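Local coordinates for reticulocyte binding protein (Streptococcus agalactiae COH1, PDB 3FAW) that is probably a cell-wall-anchored pullulanase, hydrolysing alpha-1,6 linkages in pullulan and branched alpha-glucans, at residues Ala148-Pro153 and Val214-Pro219. Numbering follows the deposited sequence.
Sequences ASLWSP and VKILDP
Leu150 lays one methyl, CD1, against three neighbours of the segment 214-219: the tip of Ile216, the ring carbon CD of Pro219 and the carboxylate of Asp218. The leucine and isoleucine meet end on, methyl to methyl, CD1 of Leu150 lying 4.2 Å from CD1 of Ile216, while the proline ring lies roughly perpendicular to the leucine and brings its CD to 4.0 Å from the same Leu150 CD1. Leu150 gets there because its CG stands anti to the backbone N (chi1 -179°), which extends the branch away from its strand; a long, forked side chain suits a separation of 7.2 Å between the CA atoms of Leu150 and Asp218. Pro219 offers a rigid apolar ring just where the chain has left strand 212-216. No direct hydrogen bond joins the segments. Instead, two waters each donate to the Ser149 carbonyl O and to the Asp218 carboxylate, one reaching OD1 at 2.7 Å and the other OD2 at 2.7 Å. Asp218 suits this place because its two oxygens can accept several bonds: OD2 also pairs with Tyr203 OH and OD1 with Tyr220 N, which should fix the carboxylate's rotation. Within the carbohydrate-binding module 48 domain, a beta-sandwich fold, the contact thus ties strand 146-151 to the exit of strand 212-216 by light apolar packing, with water relaying between two acceptors that could not bond each other directly.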
loop_
_atom_site.group_PDB
_atom_site.type_symbol
_atom_site.label_atom_id
_atom_site.label_comp_id
_atom_site.label_asym_id
_atom_site.label_seq_id
_atom_site.Cartn_x
_atom_site.Cartn_y
_atom_site.Cartn_z
ATOM N N ALA A 148 19.888 23.990 -3.797
ATOM C CA ALA A 148 19.699 22.633 -4.316
ATOM C C ALA A 148 20.793 21.677 -3.833
ATOM O O ALA A 148 21.950 22.065 -3.690
ATOM C CB ALA A 148 19.663 22.660 -5.835
ATOM N N SER A 149 20.405 20.426 -3.597
ATOM C CA SER A 149 21.324 19.375 -3.154
ATOM C C SER A 149 20.936 18.039 -3.781
ATOM O O SER A 149 19.758 17.679 -3.787
ATOM C CB SER A 149 21.308 19.251 -1.629
ATOM O OG SER A 149 22.128 20.238 -1.023
ATOM N N LEU A 150 21.930 17.322 -4.304
ATOM C CA LEU A 150 21.744 15.981 -4.879
ATOM C C LEU A 150 22.884 15.060 -4.431
ATOM O O LEU A 150 24.058 15.387 -4.617
ATOM C CB LEU A 150 21.725 16.042 -6.410
ATOM C CG LEU A 150 21.501 14.698 -7.120
ATOM C CD1 LEU A 150 20.027 14.295 -7.050
ATOM C CD2 LEU A 150 21.983 14.740 -8.562
ATOM N N TRP A 151 22.534 13.911 -3.857
ATOM C CA TRP A 151 23.526 12.926 -3.414
ATOM C C TRP A 151 23.914 12.009 -4.579
ATOM O O TRP A 151 23.052 11.366 -5.178
ATOM C CB TRP A 151 22.968 12.108 -2.241
ATOM C CG TRP A 151 23.927 11.115 -1.657
ATOM C CD1 TRP A 151 24.868 11.347 -0.695
ATOM C CD2 TRP A 151 24.027 9.724 -1.987
ATOM N NE1 TRP A 151 25.551 10.188 -0.413
ATOM C CE2 TRP A 151 25.056 9.177 -1.194
ATOM C CE3 TRP A 151 23.350 8.889 -2.886
ATOM C CZ2 TRP A 151 25.425 7.828 -1.267
ATOM C CZ3 TRP A 151 23.714 7.549 -2.958
ATOM C CH2 TRP A 151 24.744 7.032 -2.152
ATOM N N SER A 152 25.205 11.960 -4.902
ATOM C CA SER A 152 25.698 11.138 -6.022
ATOM C C SER A 152 27.231 11.010 -5.986
ATOM O O SER A 152 27.929 11.635 -6.780
ATOM C CB SER A 152 25.242 11.731 -7.364
ATOM O OG SER A 152 25.567 10.876 -8.445
ATOM N N PRO A 153 27.754 10.173 -5.074
ATOM C CA PRO A 153 29.181 10.206 -4.760
ATOM C C PRO A 153 30.131 9.742 -5.875
ATOM O O PRO A 153 31.298 10.121 -5.842
ATOM C CB PRO A 153 29.289 9.294 -3.530
ATOM C CG PRO A 153 28.138 8.374 -3.636
ATOM C CD PRO A 153 27.041 9.139 -4.302
ATOM N N VAL A 214 23.733 11.065 -18.401
ATOM C CA VAL A 214 22.314 10.722 -18.287
ATOM C C VAL A 214 21.536 11.781 -17.496
ATOM O O VAL A 214 22.066 12.385 -16.567
ATOM C CB VAL A 214 22.128 9.314 -17.665
ATOM C CG1 VAL A 214 22.484 9.310 -16.175
ATOM C CG2 VAL A 214 20.710 8.811 -17.902
ATOM N N LYS A 215 20.282 12.002 -17.886
ATOM C CA LYS A 215 19.427 13.008 -17.248
ATOM C C LYS A 215 18.474 12.345 -16.260
ATOM O O LYS A 215 17.686 11.468 -16.641
ATOM C CB LYS A 215 18.663 13.812 -18.307
ATOM C CG LYS A 215 19.588 14.643 -19.202
ATOM C CD LYS A 215 18.867 15.306 -20.372
ATOM C CE LYS A 215 19.872 16.012 -21.283
ATOM N NZ LYS A 215 19.242 16.704 -22.443
ATOM N N ILE A 216 18.546 12.766 -14.995
ATOM C CA ILE A 216 17.822 12.093 -13.904
ATOM C C ILE A 216 16.790 12.983 -13.199
ATOM O O ILE A 216 16.813 14.210 -13.318
ATOM C CB ILE A 216 18.805 11.457 -12.855
ATOM C CG1 ILE A 216 19.550 12.517 -12.035
ATOM C CG2 ILE A 216 19.811 10.538 -13.555
ATOM C CD1 ILE A 216 18.804 13.021 -10.822
ATOM N N LEU A 217 15.887 12.335 -12.466
ATOM C CA LEU A 217 14.825 13.014 -11.722
ATOM C C LEU A 217 15.217 13.098 -10.257
ATOM O O LEU A 217 15.491 12.078 -9.630
ATOM C CB LEU A 217 13.497 12.255 -11.865
ATOM C CG LEU A 217 12.345 12.657 -10.933
ATOM C CD1 LEU A 217 12.061 14.151 -11.033
ATOM C CD2 LEU A 217 11.075 11.848 -11.235
ATOM N N ASP A 218 15.249 14.317 -9.721
ATOM C CA ASP A 218 15.519 14.544 -8.302
ATOM C C ASP A 218 14.584 13.672 -7.452
ATOM O O ASP A 218 13.367 13.865 -7.477
ATOM C CB ASP A 218 15.320 16.030 -7.973
ATOM C CG ASP A 218 15.776 16.400 -6.573
ATOM O OD1 ASP A 218 16.184 15.508 -5.795
ATOM O OD2 ASP A 218 15.724 17.604 -6.242
ATOM N N PRO A 219 15.143 12.692 -6.712
ATOM C CA PRO A 219 14.275 11.846 -5.887
ATOM C C PRO A 219 13.539 12.589 -4.766
ATOM O O PRO A 219 12.501 12.121 -4.321
ATOM C CB PRO A 219 15.227 10.779 -5.318
ATOM C CG PRO A 219 16.584 11.285 -5.522
ATOM C CD PRO A 219 16.561 12.300 -6.620
HETATM O O HOH W 1 18.109 15.323 -3.869
HETATM O O HOH W 2 17.942 18.981 -5.755
#